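Local coordinates for protein FAD-dependent pyridine nucleotide-disulphide oxidoreductase (PDB 3IWA) that probably uses FAD and a nicotinamide nucleotide to carry out disulphide or related redox reactions, at residues Ala359-Gln373 / Met386-Leu400. Residues are numbered along the deposited sequence; the frame is centred on the assembly and turned at random.
Sequences ALREGYDAVNVHVEQ and MTLQLVVDRPTRRVL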
loop_
_atom_site.group_PDB
_atom_site.type_symbol
_atom_site.label_atom_id
_atom_site.label_comp_id
_atom_site.label_asym_id
_atom_site.label_seq_id
_atom_site.Cartn_x
_atom_site.Cartn_y
_atom_site.Cartn_z
ATOM N N ALA A 359 -1.090 -22.060 -3.448
ATOM C CA ALA A 359 -2.233 -22.007 -4.372
ATOM C C ALA A 359 -2.361 -23.356 -5.089
ATOM O O ALA A 359 -3.456 -23.859 -5.283
ATOM C CB ALA A 359 -2.101 -20.842 -5.378
ATOM N N LEU A 360 -1.235 -23.954 -5.455
ATOM C CA LEU A 360 -1.284 -25.282 -6.093
ATOM C C LEU A 360 -1.859 -26.281 -5.124
ATOM O O LEU A 360 -2.701 -27.083 -5.516
ATOM C CB LEU A 360 0.065 -25.753 -6.620
ATOM C CG LEU A 360 0.669 -24.932 -7.784
ATOM C CD1 LEU A 360 2.190 -25.239 -7.931
ATOM C CD2 LEU A 360 -0.049 -25.126 -9.103
ATOM N N ARG A 361 -1.468 -26.206 -3.850
ATOM C CA ARG A 361 -1.998 -27.182 -2.859
ATOM C C ARG A 361 -3.532 -27.056 -2.728
ATOM O O ARG A 361 -4.211 -28.046 -2.541
ATOM C CB ARG A 361 -1.274 -27.110 -1.488
ATOM N N GLU A 362 -4.071 -25.849 -2.884
ATOM C CA GLU A 362 -5.528 -25.623 -2.859
ATOM C C GLU A 362 -6.185 -26.030 -4.161
ATOM O O GLU A 362 -7.409 -25.914 -4.290
ATOM C CB GLU A 362 -5.852 -24.145 -2.649
ATOM C CG GLU A 362 -5.437 -23.571 -1.294
ATOM C CD GLU A 362 -6.327 -24.019 -0.135
ATOM O OE1 GLU A 362 -7.372 -24.680 -0.377
ATOM O OE2 GLU A 362 -5.978 -23.676 1.018
ATOM N N GLY A 363 -5.368 -26.447 -5.130
ATOM C CA GLY A 363 -5.846 -26.853 -6.440
ATOM C C GLY A 363 -6.176 -25.743 -7.430
ATOM O O GLY A 363 -6.991 -25.949 -8.326
ATOM N N TYR A 364 -5.583 -24.558 -7.270
ATOM C CA TYR A 364 -5.673 -23.534 -8.317
ATOM C C TYR A 364 -4.649 -23.887 -9.364
ATOM O O TYR A 364 -3.536 -24.311 -9.028
ATOM C CB TYR A 364 -5.360 -22.088 -7.810
ATOM C CG TYR A 364 -6.411 -21.515 -6.911
ATOM C CD1 TYR A 364 -7.557 -20.927 -7.425
ATOM C CD2 TYR A 364 -6.268 -21.596 -5.529
ATOM C CE1 TYR A 364 -8.538 -20.429 -6.580
ATOM C CE2 TYR A 364 -7.229 -21.115 -4.691
ATOM C CZ TYR A 364 -8.355 -20.535 -5.210
ATOM O OH TYR A 364 -9.278 -20.076 -4.315
ATOM N N ASP A 365 -5.013 -23.680 -10.614
ATOM C CA ASP A 365 -4.060 -23.687 -11.703
ATOM C C ASP A 365 -3.260 -22.368 -11.673
ATOM O O ASP A 365 -3.480 -21.473 -12.460
ATOM C CB ASP A 365 -4.840 -23.869 -13.020
ATOM C CG ASP A 365 -3.942 -23.895 -14.276
ATOM O OD1 ASP A 365 -2.696 -23.943 -14.161
ATOM O OD2 ASP A 365 -4.531 -23.853 -15.382
ATOM N N ALA A 366 -2.312 -22.265 -10.753
ATOM C CA ALA A 366 -1.674 -20.995 -10.453
ATOM C C ALA A 366 -0.334 -20.882 -11.097
ATOM O O ALA A 366 0.341 -21.869 -11.288
ATOM C CB ALA A 366 -1.503 -20.846 -8.967
ATOM N N VAL A 367 0.083 -19.653 -11.370
ATOM C CA VAL A 367 1.412 -19.407 -11.879
ATOM C C VAL A 367 2.096 -18.338 -11.042
ATOM O O VAL A 367 1.481 -17.380 -10.604
ATOM C CB VAL A 367 1.385 -19.039 -13.396
ATOM C CG1 VAL A 367 0.060 -18.442 -13.795
ATOM C CG2 VAL A 367 2.464 -18.079 -13.735
ATOM N N ASN A 368 3.373 -18.536 -10.803
ATOM C CA ASN A 368 4.188 -17.610 -10.086
ATOM C C ASN A 368 4.975 -16.759 -11.078
ATOM O O ASN A 368 5.832 -17.269 -11.805
ATOM C CB ASN A 368 5.159 -18.389 -9.207
ATOM C CG ASN A 368 5.673 -17.588 -8.025
ATOM O OD1 ASN A 368 6.842 -17.677 -7.677
ATOM N ND2 ASN A 368 4.801 -16.835 -7.380
ATOM N N VAL A 369 4.683 -15.465 -11.095
ATOM C CA VAL A 369 5.367 -14.488 -11.945
ATOM C C VAL A 369 6.347 -13.642 -11.124
ATOM O O VAL A 369 5.969 -13.028 -10.153
ATOM C CB VAL A 369 4.297 -13.564 -12.554
ATOM C CG1 VAL A 369 4.911 -12.488 -13.417
ATOM C CG2 VAL A 369 3.302 -14.382 -13.336
ATOM N N HIS A 370 7.603 -13.593 -11.512
ATOM C CA HIS A 370 8.574 -12.789 -10.778
ATOM C C HIS A 370 9.066 -11.582 -11.582
ATOM O O HIS A 370 9.067 -11.580 -12.788
ATOM C CB HIS A 370 9.760 -13.631 -10.320
ATOM C CG HIS A 370 10.374 -14.428 -11.413
ATOM N ND1 HIS A 370 11.406 -13.945 -12.191
ATOM C CD2 HIS A 370 10.071 -15.656 -11.901
ATOM C CE1 HIS A 370 11.725 -14.848 -13.107
ATOM N NE2 HIS A 370 10.932 -15.897 -12.951
ATOM N N VAL A 371 9.491 -10.571 -10.859
ATOM C CA VAL A 371 9.996 -9.358 -11.408
ATOM C C VAL A 371 11.090 -8.901 -10.482
ATOM O O VAL A 371 10.938 -9.007 -9.267
ATOM C CB VAL A 371 8.899 -8.300 -11.412
ATOM C CG1 VAL A 371 9.513 -6.965 -11.547
ATOM C CG2 VAL A 371 7.876 -8.581 -12.529
ATOM N N GLU A 372 12.199 -8.426 -11.050
ATOM C CA GLU A 372 13.322 -7.861 -10.270
ATOM C C GLU A 372 13.630 -6.448 -10.734
ATOM O O GLU A 372 13.290 -6.088 -11.858
ATOM C CB GLU A 372 14.593 -8.718 -10.390
ATOM C CG GLU A 372 14.441 -10.132 -9.850
ATOM C CD GLU A 372 13.598 -11.015 -10.753
ATOM O OE1 GLU A 372 13.731 -10.898 -11.991
ATOM O OE2 GLU A 372 12.815 -11.834 -10.234
ATOM N N GLN A 373 14.272 -5.658 -9.871
ATOM C CA GLN A 373 14.610 -4.253 -10.174
ATOM C C GLN A 373 16.058 -3.933 -9.796
ATOM O O GLN A 373 16.500 -4.227 -8.680
ATOM C CB GLN A 373 13.654 -3.312 -9.443
ATOM C CG GLN A 373 13.872 -1.805 -9.701
ATOM C CD GLN A 373 12.837 -0.934 -8.977
ATOM O OE1 GLN A 373 13.096 -0.414 -7.887
ATOM N NE2 GLN A 373 11.655 -0.791 -9.573
ATOM N N MET A 386 15.421 -5.458 -5.640
ATOM C CA MET A 386 14.057 -5.810 -5.210
ATOM C C MET A 386 13.434 -6.861 -6.096
ATOM O O MET A 386 13.412 -6.679 -7.276
ATOM C CB MET A 386 13.084 -4.615 -5.176
ATOM C CG MET A 386 11.790 -5.017 -4.381
ATOM S SD MET A 386 10.469 -3.846 -4.218
ATOM C CE MET A 386 11.396 -2.470 -3.573
ATOM N N THR A 387 12.916 -7.934 -5.487
ATOM C CA THR A 387 12.125 -8.965 -6.158
ATOM C C THR A 387 10.692 -9.022 -5.634
ATOM O O THR A 387 10.473 -9.081 -4.426
ATOM C CB THR A 387 12.693 -10.361 -5.911
ATOM O OG1 THR A 387 14.096 -10.368 -6.180
ATOM C CG2 THR A 387 11.982 -11.405 -6.781
ATOM N N LEU A 388 9.738 -9.027 -6.564
ATOM C CA LEU A 388 8.348 -9.340 -6.308
ATOM C C LEU A 388 7.959 -10.605 -7.041
ATOM O O LEU A 388 8.360 -10.811 -8.187
ATOM C CB LEU A 388 7.418 -8.248 -6.838
ATOM C CG LEU A 388 7.440 -6.883 -6.191
ATOM C CD1 LEU A 388 6.276 -6.053 -6.776
ATOM C CD2 LEU A 388 7.377 -7.016 -4.645
ATOM N N GLN A 389 7.092 -11.389 -6.406
ATOM C CA GLN A 389 6.480 -12.525 -7.039
ATOM C C GLN A 389 4.976 -12.391 -6.855
ATOM O O GLN A 389 4.516 -12.054 -5.769
ATOM C CB GLN A 389 7.026 -13.832 -6.437
ATOM C CG GLN A 389 8.568 -14.018 -6.590
ATOM C CD GLN A 389 9.089 -15.443 -6.197
ATOM O OE1 GLN A 389 10.194 -15.846 -6.568
ATOM N NE2 GLN A 389 8.301 -16.171 -5.458
ATOM N N LEU A 390 4.226 -12.630 -7.926
ATOM C CA LEU A 390 2.808 -12.413 -7.983
ATOM C C LEU A 390 2.193 -13.734 -8.328
ATOM O O LEU A 390 2.666 -14.402 -9.255
ATOM C CB LEU A 390 2.472 -11.376 -9.067
ATOM C CG LEU A 390 1.083 -10.721 -9.102
ATOM C CD1 LEU A 390 0.939 -9.731 -7.922
ATOM C CD2 LEU A 390 0.797 -9.973 -10.487
ATOM N N VAL A 391 1.158 -14.127 -7.581
ATOM C CA VAL A 391 0.549 -15.443 -7.751
ATOM C C VAL A 391 -0.796 -15.277 -8.360
ATOM O O VAL A 391 -1.637 -14.589 -7.829
ATOM C CB VAL A 391 0.445 -16.224 -6.412
ATOM C CG1 VAL A 391 -0.042 -17.595 -6.664
ATOM C CG2 VAL A 391 1.802 -16.292 -5.701
ATOM N N VAL A 392 -1.016 -15.933 -9.493
ATOM C CA VAL A 392 -2.164 -15.646 -10.353
ATOM C C VAL A 392 -2.910 -16.917 -10.716
ATOM O O VAL A 392 -2.297 -17.913 -11.098
ATOM C CB VAL A 392 -1.680 -14.981 -11.663
ATOM C CG1 VAL A 392 -2.838 -14.752 -12.603
ATOM C CG2 VAL A 392 -0.944 -13.690 -11.360
ATOM N N ASP A 393 -4.233 -16.884 -10.642
ATOM C CA ASP A 393 -5.009 -17.988 -11.115
ATOM C C ASP A 393 -5.198 -17.890 -12.630
ATOM O O ASP A 393 -5.774 -16.926 -13.091
ATOM C CB ASP A 393 -6.386 -17.989 -10.469
ATOM C CG ASP A 393 -7.213 -19.211 -10.865
ATOM O OD1 ASP A 393 -6.619 -20.303 -10.898
ATOM O OD2 ASP A 393 -8.430 -19.083 -11.114
ATOM N N ARG A 394 -4.767 -18.895 -13.388
ATOM C CA ARG A 394 -4.898 -18.853 -14.861
ATOM C C ARG A 394 -6.294 -18.566 -15.406
ATOM O O ARG A 394 -6.476 -17.588 -16.125
ATOM C CB ARG A 394 -4.341 -20.115 -15.531
ATOM C CG ARG A 394 -2.887 -20.001 -15.975
ATOM C CD ARG A 394 -2.505 -21.051 -17.042
ATOM N NE ARG A 394 -1.108 -21.449 -16.864
ATOM C CZ ARG A 394 -0.054 -20.897 -17.485
ATOM N NH1 ARG A 394 -0.201 -19.914 -18.381
ATOM N NH2 ARG A 394 1.178 -21.354 -17.215
ATOM N N PRO A 395 -7.284 -19.406 -15.084
ATOM C CA PRO A 395 -8.602 -19.207 -15.714
ATOM C C PRO A 395 -9.405 -17.962 -15.346
ATOM O O PRO A 395 -10.253 -17.515 -16.130
ATOM C CB PRO A 395 -9.407 -20.446 -15.291
ATOM C CG PRO A 395 -8.514 -21.247 -14.361
ATOM C CD PRO A 395 -7.120 -20.760 -14.532
ATOM N N THR A 396 -9.217 -17.441 -14.149
ATOM C CA THR A 396 -9.977 -16.257 -13.712
ATOM C C THR A 396 -9.157 -14.980 -13.869
ATOM O O THR A 396 -9.696 -13.892 -13.852
ATOM C CB THR A 396 -10.326 -16.385 -12.242
ATOM O OG1 THR A 396 -9.106 -16.539 -11.490
ATOM C CG2 THR A 396 -11.253 -17.604 -12.021
ATOM N N ARG A 397 -7.847 -15.150 -13.994
ATOM C CA ARG A 397 -6.885 -14.074 -13.910
ATOM C C ARG A 397 -6.865 -13.412 -12.511
ATOM O O ARG A 397 -6.416 -12.298 -12.379
ATOM C CB ARG A 397 -7.126 -13.029 -15.011
ATOM C CG ARG A 397 -7.099 -13.582 -16.421
ATOM C CD ARG A 397 -7.478 -12.496 -17.483
ATOM N NE ARG A 397 -6.398 -11.533 -17.734
ATOM C CZ ARG A 397 -5.363 -11.731 -18.558
ATOM N NH1 ARG A 397 -5.206 -12.878 -19.236
ATOM N NH2 ARG A 397 -4.451 -10.785 -18.712
ATOM N N ARG A 398 -7.336 -14.096 -11.475
ATOM C CA ARG A 398 -7.357 -13.502 -10.118
ATOM C C ARG A 398 -5.959 -13.528 -9.559
ATOM O O ARG A 398 -5.199 -14.465 -9.812
ATOM C CB ARG A 398 -8.231 -14.267 -9.171
ATOM C CG ARG A 398 -9.643 -13.859 -9.158
ATOM C CD ARG A 398 -10.391 -14.630 -8.053
ATOM N NE ARG A 398 -9.870 -14.333 -6.721
ATOM C CZ ARG A 398 -9.835 -15.193 -5.700
ATOM N NH1 ARG A 398 -10.270 -16.438 -5.836
ATOM N NH2 ARG A 398 -9.336 -14.801 -4.533
ATOM N N VAL A 399 -5.610 -12.474 -8.838
ATOM C CA VAL A 399 -4.355 -12.437 -8.106
ATOM C C VAL A 399 -4.638 -13.126 -6.779
ATOM O O VAL A 399 -5.587 -12.804 -6.139
ATOM C CB VAL A 399 -3.850 -10.994 -7.935
ATOM C CG1 VAL A 399 -2.613 -10.976 -7.120
ATOM C CG2 VAL A 399 -3.567 -10.344 -9.319
ATOM N N LEU A 400 -3.832 -14.119 -6.410
ATOM C CA LEU A 400 -4.071 -14.898 -5.198
ATOM C C LEU A 400 -3.109 -14.524 -4.072
ATOM O O LEU A 400 -3.293 -14.933 -2.923
ATOM C CB LEU A 400 -3.961 -16.409 -5.494
ATOM C CG LEU A 400 -4.858 -16.992 -6.597
ATOM C CD1 LEU A 400 -4.553 -18.461 -6.995
ATOM C CD2 LEU A 400 -6.324 -16.821 -6.244
HETATM O O HOH W 1 12.033 -14.175 -8.264
#
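Strands 366-372 and 386-393 pair at one edge of the antiparallel sheet in the dimerisation domain, 366-372 being one of its two outermost strands within this chain. V367 with V392, V369 with L390 and V371 with L388 are hydrogen-bonded pairs; V369 N reaches L390 O at 2.9 Å, almost straight at 175°. The ladder runs on past the strand end, where R394 N donates to D365 O. Side chains of V369, V371 and V392 lie against helix 449-461, while L388 meets helix 409-423 on the same face.

The other face is more polar. N368 OD1 comes within 3.1 Å of Q389 NE2, but the angle is poor for a hydrogen bond and the amide planes stand 84° apart; Q389 NE2 is instead hydrogen-bonded to S201 OG. One water donates to both Q389 OE1 and E372 OE2, and the bent E372 chain (chi2 73°) lets OE2 also accept from H370 ND1.

Near helix 356-361, L400 CD1 sits over one face of the Y364 ring, 3.6 Å from Y364 CG, in a CH-pi contact, and also touches A359 CB at 3.8 Å. The helix ends in a Schellman motif at G363 and leads into an antiparallel edge strand of the pyridine nucleotide-disulphide oxidoreductase dimerisation domain.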